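Local coordinates for OxyR (Porphyromonas gingivalis, PDB 3HO7), which probably acts as a DNA-binding, redox-sensitive transcriptional activator of the LysR family, the piece described here being its regulatory domain, at residues Leu114-Gly117 with His118-Asp122; Gln123-Arg126 with Phe127-Lys131; Ser144-Ala147 with Phe148-Val152; His219-Gln222 with Thr223-Leu227. All blocks are in the same frame, centred on the assembly; numbering follows the deposited sequence.

Interaction 1. Residues Leu114-Gly117 with His118-Asp122; sequences LDEG and HCFRD
With CG anti to its own carbonyl carbon (chi1 -53°), His118 swings its imidazole back to the backbone N of Leu114, while the torsions of Leu114 itself (chi1 -64°) carry a methyl over the ring. ND1 of His118 accepts from Leu114 N at 2.6 Å, a short and nearly straight bond (170°) whose donor sits somewhat out of the ring plane. Over one face of the ring lies the Leu114 methyl CD1, 4.0 Å from the centroid, a CH-pi contact. With NE2 held by the carbonyl of Phe160, the imidazole is gripped at both nitrogens, which fixes its rotation.

Leu114 O takes two backbone donors, His118 N and Cys119 N, each at 3.0 Å. This wraps residues 114-119 into a compact turn in the loop between strand 75-89 and helix 125-128 of the LysR-type regulatory domain. The turn carries Cys119, which is disulfide-bonded to Cys128, consistent with the redox-sensing disulfide of OxyR proteins.

Further along, Glu116 and Phe120 run side by side, Glu116 CG coming 3.9 Å from Phe120 CD1, while Glu116 O approaches Phe120 CB at 3.2 Å. Beyond this pairing, Glu116 OE2 accepts from the backbone N of Thr49, at the start of helix 49-58.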
loop_
_atom_site.group_PDB
_atom_site.type_symbol
_atom_site.label_atom_id
_atom_site.label_comp_id
_atom_site.label_asym_id
_atom_site.label_seq_id
_atom_site.Cartn_x
_atom_site.Cartn_y
_atom_site.Cartn_z
ATOM N N LEU A 114 10.875 -2.439 -4.689
ATOM C CA LEU A 114 10.457 -2.543 -3.308
ATOM C C LEU A 114 11.614 -3.159 -2.544
ATOM O O LEU A 114 12.146 -4.192 -2.938
ATOM C CB LEU A 114 9.217 -3.429 -3.196
ATOM C CG LEU A 114 7.952 -2.906 -3.880
ATOM C CD1 LEU A 114 6.923 -4.011 -4.054
ATOM C CD2 LEU A 114 7.367 -1.738 -3.105
ATOM N N ASP A 115 11.996 -2.523 -1.447
ATOM C CA ASP A 115 13.067 -3.028 -0.595
ATOM C C ASP A 115 12.863 -4.503 -0.261
ATOM O O ASP A 115 13.786 -5.308 -0.377
ATOM C CB ASP A 115 13.161 -2.209 0.696
ATOM C CG ASP A 115 13.541 -0.761 0.445
ATOM O OD1 ASP A 115 14.270 -0.495 -0.533
ATOM O OD2 ASP A 115 13.112 0.111 1.230
ATOM N N GLU A 116 11.647 -4.850 0.152
ATOM C CA GLU A 116 11.328 -6.219 0.547
ATOM C C GLU A 116 10.465 -6.938 -0.490
ATOM O O GLU A 116 10.488 -8.165 -0.586
ATOM C CB GLU A 116 10.640 -6.233 1.913
ATOM C CG GLU A 116 10.065 -7.582 2.314
ATOM C CD GLU A 116 9.670 -7.636 3.776
ATOM O OE1 GLU A 116 10.419 -7.091 4.616
ATOM O OE2 GLU A 116 8.613 -8.227 4.090
ATOM N N GLY A 117 9.702 -6.172 -1.262
ATOM C CA GLY A 117 8.869 -6.751 -2.306
ATOM C C GLY A 117 9.714 -7.380 -3.396
ATOM O O GLY A 117 9.403 -8.467 -3.884
ATOM N N HIS A 118 10.791 -6.699 -3.775
ATOM C CA HIS A 118 11.663 -7.174 -4.847
ATOM C C HIS A 118 13.046 -7.564 -4.348
ATOM O O HIS A 118 13.685 -8.453 -4.908
ATOM C CB HIS A 118 11.816 -6.105 -5.931
ATOM C CG HIS A 118 10.517 -5.596 -6.465
ATOM N ND1 HIS A 118 10.188 -4.258 -6.474
ATOM C CD2 HIS A 118 9.460 -6.248 -7.003
ATOM C CE1 HIS A 118 8.986 -4.106 -7.003
ATOM N NE2 HIS A 118 8.522 -5.299 -7.329
ATOM N N CYS A 119 13.512 -6.888 -3.302
ATOM C CA CYS A 119 14.895 -7.037 -2.874
ATOM C C CYS A 119 15.052 -7.602 -1.464
ATOM O O CYS A 119 16.010 -7.274 -0.761
ATOM C CB CYS A 119 15.631 -5.701 -3.004
ATOM S SG CYS A 119 15.657 -5.058 -4.695
ATOM N N PHE A 120 14.119 -8.453 -1.051
ATOM C CA PHE A 120 14.281 -9.165 0.206
ATOM C C PHE A 120 15.378 -10.198 0.012
ATOM O O PHE A 120 15.194 -11.185 -0.703
ATOM C CB PHE A 120 12.979 -9.839 0.635
ATOM C CG PHE A 120 13.071 -10.541 1.960
ATOM C CD1 PHE A 120 13.119 -9.818 3.140
ATOM C CD2 PHE A 120 13.109 -11.924 2.026
ATOM C CE1 PHE A 120 13.202 -10.460 4.362
ATOM C CE2 PHE A 120 13.194 -12.572 3.244
ATOM C CZ PHE A 120 13.240 -11.839 4.413
ATOM N N ARG A 121 16.524 -9.965 0.642
ATOM C CA ARG A 121 17.706 -10.768 0.380
ATOM C C ARG A 121 17.964 -10.755 -1.123
ATOM O O ARG A 121 18.139 -11.800 -1.751
ATOM C CB ARG A 121 17.523 -12.194 0.904
ATOM C CG ARG A 121 17.167 -12.253 2.383
ATOM C CD ARG A 121 17.599 -13.563 3.023
ATOM N NE ARG A 121 16.675 -14.658 2.742
ATOM C CZ ARG A 121 15.649 -14.984 3.521
ATOM N NH1 ARG A 121 15.411 -14.292 4.626
ATOM N NH2 ARG A 121 14.858 -15.999 3.196
ATOM N N ASP A 122 17.859 -9.572 -1.721
ATOM C CA ASP A 122 18.208 -9.377 -3.127
ATOM C C ASP A 122 17.594 -10.432 -4.046
ATOM O O ASP A 122 18.298 -11.034 -4.851
ATOM C CB ASP A 122 19.723 -9.291 -3.312
ATOM C CG ASP A 122 20.274 -7.920 -2.969
ATOM O OD1 ASP A 122 19.523 -6.930 -3.085
ATOM O OD2 ASP A 122 21.457 -7.828 -2.587
#

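Interaction 2. Residues Gln123-Arg126 with Phe127-Lys131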
loop_
_atom_site.group_PDB
_atom_site.type_symbol
_atom_site.label_atom_id
_atom_site.label_comp_id
_atom_site.label_asym_id
_atom_site.label_seq_id
_atom_site.Cartn_x
_atom_site.Cartn_y
_atom_site.Cartn_z
ATOM N N GLN A 123 16.296 -10.677 -3.911
ATOM C CA GLN A 123 15.659 -11.752 -4.666
ATOM C C GLN A 123 15.840 -11.559 -6.168
ATOM O O GLN A 123 16.351 -12.440 -6.857
ATOM C CB GLN A 123 14.175 -11.868 -4.313
ATOM C CG GLN A 123 13.449 -12.970 -5.073
ATOM C CD GLN A 123 12.147 -13.373 -4.409
ATOM O OE1 GLN A 123 11.586 -12.622 -3.611
ATOM N NE2 GLN A 123 11.661 -14.567 -4.735
ATOM N N LEU A 124 15.413 -10.407 -6.674
ATOM C CA LEU A 124 15.616 -10.075 -8.079
ATOM C C LEU A 124 16.979 -9.405 -8.243
ATOM O O LEU A 124 17.080 -8.273 -8.716
ATOM C CB LEU A 124 14.496 -9.166 -8.589
ATOM C CG LEU A 124 13.111 -9.816 -8.676
ATOM C CD1 LEU A 124 12.051 -8.798 -9.072
ATOM C CD2 LEU A 124 13.133 -10.982 -9.652
ATOM N N VAL A 125 18.020 -10.130 -7.851
ATOM C CA VAL A 125 19.369 -9.581 -7.760
ATOM C C VAL A 125 19.850 -8.881 -9.028
ATOM O O VAL A 125 20.620 -7.924 -8.957
ATOM C CB VAL A 125 20.391 -10.668 -7.368
ATOM C CG1 VAL A 125 20.439 -11.759 -8.427
ATOM C CG2 VAL A 125 21.766 -10.053 -7.161
ATOM N N ARG A 126 19.399 -9.355 -10.185
ATOM C CA ARG A 126 19.838 -8.786 -11.455
ATOM C C ARG A 126 19.475 -7.306 -11.545
ATOM O O ARG A 126 20.021 -6.573 -12.371
ATOM C CB ARG A 126 19.226 -9.549 -12.632
ATOM C CG ARG A 126 17.824 -9.095 -13.004
ATOM C CD ARG A 126 17.178 -10.045 -13.998
ATOM N NE ARG A 126 16.820 -11.315 -13.377
ATOM C CZ ARG A 126 16.132 -12.277 -13.983
ATOM N NH1 ARG A 126 15.724 -12.117 -15.234
ATOM N NH2 ARG A 126 15.852 -13.401 -13.336
ATOM N N PHE A 127 18.553 -6.873 -10.691
ATOM C CA PHE A 127 18.108 -5.483 -10.685
ATOM C C PHE A 127 18.425 -4.800 -9.361
ATOM O O PHE A 127 18.808 -3.631 -9.331
ATOM C CB PHE A 127 16.606 -5.404 -10.969
ATOM C CG PHE A 127 16.206 -6.033 -12.270
ATOM C CD1 PHE A 127 16.355 -5.343 -13.462
ATOM C CD2 PHE A 127 15.690 -7.318 -12.304
ATOM C CE1 PHE A 127 15.992 -5.920 -14.662
ATOM C CE2 PHE A 127 15.324 -7.900 -13.501
ATOM C CZ PHE A 127 15.476 -7.199 -14.683
ATOM N N CYS A 128 18.262 -5.536 -8.267
ATOM C CA CYS A 128 18.529 -5.001 -6.940
ATOM C C CYS A 128 19.964 -4.502 -6.818
ATOM O O CYS A 128 20.232 -3.520 -6.124
ATOM C CB CYS A 128 18.252 -6.058 -5.872
ATOM S SG CYS A 128 16.521 -6.558 -5.764
ATOM N N GLN A 129 20.883 -5.180 -7.496
ATOM C CA GLN A 129 22.302 -4.853 -7.399
ATOM C C GLN A 129 22.897 -4.401 -8.728
ATOM O O GLN A 129 24.113 -4.429 -8.908
ATOM C CB GLN A 129 23.088 -6.051 -6.863
ATOM C CG GLN A 129 22.770 -6.404 -5.421
ATOM C CD GLN A 129 23.106 -5.278 -4.463
ATOM O OE1 GLN A 129 23.610 -4.231 -4.873
ATOM N NE2 GLN A 129 22.831 -5.487 -3.182
ATOM N N MET A 130 22.042 -3.983 -9.655
ATOM C CA MET A 130 22.510 -3.530 -10.961
ATOM C C MET A 130 23.129 -2.138 -10.880
ATOM O O MET A 130 22.662 -1.282 -10.126
ATOM C CB MET A 130 21.373 -3.540 -11.984
ATOM C CG MET A 130 20.221 -2.614 -11.642
ATOM S SD MET A 130 19.174 -2.288 -13.071
ATOM C CE MET A 130 18.989 -3.941 -13.738
ATOM N N LYS A 131 24.180 -1.918 -11.662
ATOM C CA LYS A 131 24.889 -0.645 -11.666
ATOM C C LYS A 131 23.990 0.498 -12.127
ATOM O O LYS A 131 23.211 0.346 -13.067
ATOM C CB LYS A 131 26.120 -0.728 -12.568
ATOM C CG LYS A 131 27.051 -1.886 -12.250
ATOM C CD LYS A 131 27.724 -1.708 -10.899
ATOM C CE LYS A 131 28.686 -2.849 -10.614
ATOM N NZ LYS A 131 29.424 -2.657 -9.335
#
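Two backbone donors converge on Leu124 O, Phe127 N at 2.8 Å and Cys128 N at 3.0 Å, and they arrive from opposite faces of the carbonyl plane. The Cys128 bond is the straighter of the two, at 171°. One residue on, Gln129 N reaches Val125 O at 3.1 Å. Leu124 occupies the N-cap position and is also the centre of an inverse gamma turn, closed by a weak bond from Val125 N to Gln123 O, so the chain kinks sharply just before it coils. At the far end the Gln129 amide turns outward, and its NE2 is held by the carboxylate of Asp122.

Around these backbone bonds lie the side chains. Arg126 CG stands between its own backbone N and carbonyl carbon (chi1 84°), which brings the aliphatic part of the chain over one face of the neighbouring Phe127 ring, although the spacing there is doubtfully short in the model. The guanidinium plane runs within 14° of the ring plane, but its approach to the ring is oblique. Leu124 O sits at the edge of the same ring, Leu124 CB is 4.3 Å from Phe127 CD2, and Phe160 meets the aromatic from elsewhere in the domain. Cys128 SG, turned back along the helix, comes 3.5 Å from Leu124 O.

The whole is a single-turn helix, mixing a 3-10-type bond with alpha-type bonds, and it presents Cys128 to Cys119: the disulfide loop of an OxyR regulatory domain in its bonded form.

Interaction 3. Residues Ser144-Ala147 with Phe148-Val152; sequences SMEA and FMRLV
Arg150 doubles back over Glu146, one turn earlier in the helix, and much of its chain runs past the Glu146 carbonyl. CB starts equally near Glu146 O and Ala147 O; CG, beside its own backbone N, closes to 3.0 Å from Glu146 O. Bends at chi2 (-61°) and chi3 (89°) then curl CD and NE round that oxygen instead of sending them outward. The guanidinium finally lies with one face over Glu146 O, and NH2 rests 3.5 Å from Glu146 CG. Arg150 N bonds the same Glu146 O at 2.9 Å, whereas the side chain covers it without a hydrogen bond. NH1 turns to a salt bridge with Glu153, and the Glu146 carboxylate bonds the hydroxyl of Tyr24 of the second subunit, though the place of OE2 is less certain.

On other sides of the helix, the Phe148 ring sets one face over Ser144 O, with CG 3.6 Å from it, and meets Tyr140 edge-to-face. Met145 CG touches Met149 SD at 3.8 Å, both methionines packing on strand 158-162.

At the start, Ser144 OG accepts from Ala147 N at 3.0 Å and 170°, tying down an amide of the first turn. The arrangement is a serine N-cap opening a regular alpha-helix, here one whose inner side lies on the sheet of the regulatory domain and whose outer side meets the partner subunit of the dimer.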
loop_
_atom_site.group_PDB
_atom_site.type_symbol
_atom_site.label_atom_id
_atom_site.label_comp_id
_atom_site.label_asym_id
_atom_site.label_seq_id
_atom_site.Cartn_x
_atom_site.Cartn_y
_atom_site.Cartn_z
ATOM N N SER A 144 5.523 1.794 -1.596
ATOM C CA SER A 144 4.515 0.745 -1.672
ATOM C C SER A 144 4.247 0.382 -3.126
ATOM O O SER A 144 4.463 1.197 -4.028
ATOM C CB SER A 144 3.212 1.211 -1.019
ATOM O OG SER A 144 2.505 2.090 -1.877
ATOM N N MET A 145 3.775 -0.843 -3.348
ATOM C CA MET A 145 3.421 -1.294 -4.685
ATOM C C MET A 145 2.448 -0.314 -5.318
ATOM O O MET A 145 2.531 -0.017 -6.518
ATOM C CB MET A 145 2.778 -2.682 -4.628
ATOM C CG MET A 145 2.476 -3.271 -5.997
ATOM S SD MET A 145 3.948 -3.938 -6.795
ATOM C CE MET A 145 4.387 -5.242 -5.649
ATOM N N GLU A 146 1.521 0.179 -4.501
ATOM C CA GLU A 146 0.508 1.117 -4.950
ATOM C C GLU A 146 1.195 2.334 -5.547
ATOM O O GLU A 146 0.928 2.722 -6.685
ATOM C CB GLU A 146 -0.382 1.542 -3.780
ATOM C CG GLU A 146 -1.565 2.405 -4.189
ATOM C CD GLU A 146 -2.371 2.911 -3.004
ATOM O OE1 GLU A 146 -1.987 2.634 -1.849
ATOM O OE2 GLU A 146 -3.391 3.595 -3.230
ATOM N N ALA A 147 2.093 2.926 -4.770
ATOM C CA ALA A 147 2.816 4.106 -5.224
ATOM C C ALA A 147 3.573 3.839 -6.521
ATOM O O ALA A 147 3.483 4.619 -7.468
ATOM C CB ALA A 147 3.762 4.597 -4.142
ATOM N N PHE A 148 4.324 2.742 -6.561
ATOM C CA PHE A 148 5.098 2.391 -7.752
ATOM C C PHE A 148 4.213 2.224 -8.990
ATOM O O PHE A 148 4.545 2.710 -10.065
ATOM C CB PHE A 148 5.918 1.119 -7.534
ATOM C CG PHE A 148 7.023 1.270 -6.530
ATOM C CD1 PHE A 148 7.514 2.522 -6.198
ATOM C CD2 PHE A 148 7.590 0.153 -5.937
ATOM C CE1 PHE A 148 8.539 2.657 -5.274
ATOM C CE2 PHE A 148 8.612 0.281 -5.014
ATOM C CZ PHE A 148 9.090 1.535 -4.685
ATOM N N MET A 149 3.086 1.536 -8.844
ATOM C CA MET A 149 2.199 1.343 -9.984
ATOM C C MET A 149 1.607 2.670 -10.443
ATOM O O MET A 149 1.477 2.920 -11.640
ATOM C CB MET A 149 1.093 0.342 -9.653
ATOM C CG MET A 149 1.632 -1.025 -9.306
ATOM S SD MET A 149 0.325 -2.199 -8.921
ATOM C CE MET A 149 -0.570 -2.244 -10.469
ATOM N N ARG A 150 1.266 3.526 -9.487
ATOM C CA ARG A 150 0.720 4.831 -9.818
ATOM C C ARG A 150 1.752 5.628 -10.613
ATOM O O ARG A 150 1.405 6.359 -11.538
ATOM C CB ARG A 150 0.305 5.585 -8.553
ATOM C CG ARG A 150 -0.797 4.910 -7.742
ATOM C CD ARG A 150 -2.082 4.774 -8.540
ATOM N NE ARG A 150 -2.117 3.525 -9.292
ATOM C CZ ARG A 150 -2.438 2.347 -8.763
ATOM N NH1 ARG A 150 -2.442 1.256 -9.516
ATOM N NH2 ARG A 150 -2.755 2.262 -7.478
ATOM N N LEU A 151 3.023 5.469 -10.259
ATOM C CA LEU A 151 4.091 6.183 -10.959
ATOM C C LEU A 151 4.192 5.702 -12.399
ATOM O O LEU A 151 4.223 6.501 -13.337
ATOM C CB LEU A 151 5.430 5.999 -10.242
ATOM C CG LEU A 151 5.611 6.792 -8.947
ATOM C CD1 LEU A 151 6.835 6.306 -8.180
ATOM C CD2 LEU A 151 5.707 8.273 -9.253
ATOM N N VAL A 152 4.234 4.386 -12.571
ATOM C CA VAL A 152 4.340 3.795 -13.897
ATOM C C VAL A 152 3.166 4.202 -14.784
ATOM O O VAL A 152 3.352 4.563 -15.945
ATOM C CB VAL A 152 4.432 2.259 -13.824
ATOM C CG1 VAL A 152 4.427 1.659 -15.222
ATOM C CG2 VAL A 152 5.678 1.843 -13.059
#

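Interaction 4. Residues His219-Gln222 with Thr223-Leu227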
loop_
_atom_site.group_PDB
_atom_site.type_symbol
_atom_site.label_atom_id
_atom_site.label_comp_id
_atom_site.label_asym_id
_atom_site.label_seq_id
_atom_site.Cartn_x
_atom_site.Cartn_y
_atom_site.Cartn_z
ATOM N N HIS A 219 -0.055 -23.894 -8.080
ATOM C CA HIS A 219 0.396 -24.754 -6.990
ATOM C C HIS A 219 1.750 -25.387 -7.293
ATOM O O HIS A 219 2.459 -25.814 -6.384
ATOM C CB HIS A 219 -0.635 -25.841 -6.671
ATOM C CG HIS A 219 -1.936 -25.313 -6.150
ATOM N ND1 HIS A 219 -3.108 -26.034 -6.211
ATOM C CD2 HIS A 219 -2.251 -24.130 -5.569
ATOM C CE1 HIS A 219 -4.088 -25.322 -5.681
ATOM N NE2 HIS A 219 -3.595 -24.163 -5.286
ATOM N N LYS A 220 2.106 -25.441 -8.571
ATOM C CA LYS A 220 3.366 -26.048 -8.987
ATOM C C LYS A 220 4.125 -25.162 -9.969
ATOM O O LYS A 220 3.523 -24.444 -10.767
ATOM C CB LYS A 220 3.117 -27.421 -9.617
ATOM C CG LYS A 220 2.535 -28.450 -8.667
ATOM C CD LYS A 220 2.361 -29.796 -9.360
ATOM C CE LYS A 220 1.781 -30.841 -8.418
ATOM N NZ LYS A 220 1.536 -32.144 -9.102
ATOM N N LEU A 221 5.452 -25.222 -9.902
ATOM C CA LEU A 221 6.298 -24.469 -10.817
ATOM C C LEU A 221 6.072 -24.954 -12.244
ATOM O O LEU A 221 6.282 -26.129 -12.552
ATOM C CB LEU A 221 7.771 -24.623 -10.433
ATOM C CG LEU A 221 8.778 -23.789 -11.228
ATOM C CD1 LEU A 221 8.531 -22.304 -10.998
ATOM C CD2 LEU A 221 10.203 -24.167 -10.846
ATOM N N GLN A 222 5.637 -24.046 -13.111
ATOM C CA GLN A 222 5.351 -24.393 -14.497
ATOM C C GLN A 222 6.590 -24.236 -15.366
ATOM O O GLN A 222 7.364 -23.294 -15.194
ATOM C CB GLN A 222 4.216 -23.524 -15.041
ATOM C CG GLN A 222 2.903 -23.688 -14.294
ATOM C CD GLN A 222 2.343 -25.090 -14.413
ATOM O OE1 GLN A 222 2.659 -25.815 -15.356
ATOM N NE2 GLN A 222 1.508 -25.480 -13.456
ATOM N N THR A 223 6.775 -25.165 -16.298
ATOM C CA THR A 223 7.908 -25.112 -17.211
ATOM C C THR A 223 8.077 -23.700 -17.764
ATOM O O THR A 223 7.125 -23.100 -18.266
ATOM C CB THR A 223 7.734 -26.098 -18.381
ATOM O OG1 THR A 223 7.435 -27.402 -17.867
ATOM C CG2 THR A 223 9.004 -26.163 -19.218
ATOM N N GLY A 224 9.291 -23.170 -17.663
ATOM C CA GLY A 224 9.578 -21.821 -18.138
ATOM C C GLY A 224 9.681 -20.829 -16.996
ATOM O O GLY A 224 10.020 -19.663 -17.202
ATOM N N GLN A 225 9.417 -21.311 -15.784
ATOM C CA GLN A 225 9.444 -20.491 -14.574
ATOM C C GLN A 225 10.600 -20.881 -13.662
ATOM O O GLN A 225 10.939 -22.056 -13.554
ATOM C CB GLN A 225 8.134 -20.632 -13.799
ATOM C CG GLN A 225 6.946 -19.947 -14.431
ATOM C CD GLN A 225 5.686 -20.112 -13.610
ATOM O OE1 GLN A 225 5.484 -21.137 -12.968
ATOM N NE2 GLN A 225 4.829 -19.102 -13.629
ATOM N N HIS A 226 11.208 -19.888 -13.017
ATOM C CA HIS A 226 12.318 -20.133 -12.105
ATOM C C HIS A 226 12.143 -19.317 -10.827
ATOM O O HIS A 226 11.812 -18.133 -10.882
ATOM C CB HIS A 226 13.650 -19.788 -12.775
ATOM C CG HIS A 226 14.845 -19.991 -11.896
ATOM N ND1 HIS A 226 15.374 -21.237 -11.636
ATOM C CD2 HIS A 226 15.616 -19.106 -11.221
ATOM C CE1 HIS A 226 16.419 -21.112 -10.836
ATOM N NE2 HIS A 226 16.588 -19.829 -10.570
ATOM N N LEU A 227 12.356 -19.958 -9.683
ATOM C CA LEU A 227 12.245 -19.277 -8.399
ATOM C C LEU A 227 13.364 -18.253 -8.260
ATOM O O LEU A 227 14.545 -18.608 -8.261
ATOM C CB LEU A 227 12.306 -20.280 -7.248
ATOM C CG LEU A 227 11.988 -19.723 -5.860
ATOM C CD1 LEU A 227 10.639 -19.023 -5.873
ATOM C CD2 LEU A 227 12.024 -20.824 -4.809
HETATM O O HOH W 1 3.410 -21.807 -11.627
#
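Residues Gln222 to Gln225 form a type II beta turn, closed by Gln225 N donating to Gln222 O at 2.9 Å. Gly224 takes the positive phi (104°) of the turn's third position, having no CB to meet the preceding carbonyl oxygen. From there the chain straightens into strand 225-227, while Lys220 to Gln222 arrive in an extended conformation.

The turn delivers a short edge strand to the sheet. Strand 225-227 runs parallel to strand 184-194, with backbone bonds from His226 to Arg184 and Val186, so a segment near the C-terminus is sewn onto a long strand of the regulatory domain.

Gln225 carries the side-chain contact. Its chain is extended beyond CG and lies alongside Gln222, pointing the same way, which brings OE1 to Gln222 N at 2.9 Å; the bond is fairly straight (156°), though its donor is tilted from the amide carbonyl plane. A water donates both to Gln225 OE1, at 2.6 Å, and to Lys220 O, at 2.8 Å, bridging the side-chain amide to the incoming segment. With NE2 given to the carboxylate of Glu84, both ends of the Gln225 amide are engaged and its rotation is set. The side chains of Leu221 and Gln225 lie antiparallel, Leu221 CD1 against Gln225 CB at 3.3 Å, and both residues pack on Val186. The Gln222 amide swings away from this pairing, its chain bent at chi2, to bond the carbonyl of Asp217.

Along the chain the four contacts come in series, each closing before the next begins. Interactions 1 and 2 are consecutive, their centres about 9 Å apart, and the Cys119-Cys128 disulfide, with SG atoms 2.0 Å apart, joins them covalently. Interaction 3, on helix 145-153, is about 15 Å from interaction 1 centre to centre, yet they touch where Leu114 packs on Met145 and Phe148; the disulfide loop thus borders a helix that meets the second subunit. Interaction 4 stands apart, about 5 Å from interaction 2 at the nearest atoms, adding an edge strand to the sheet.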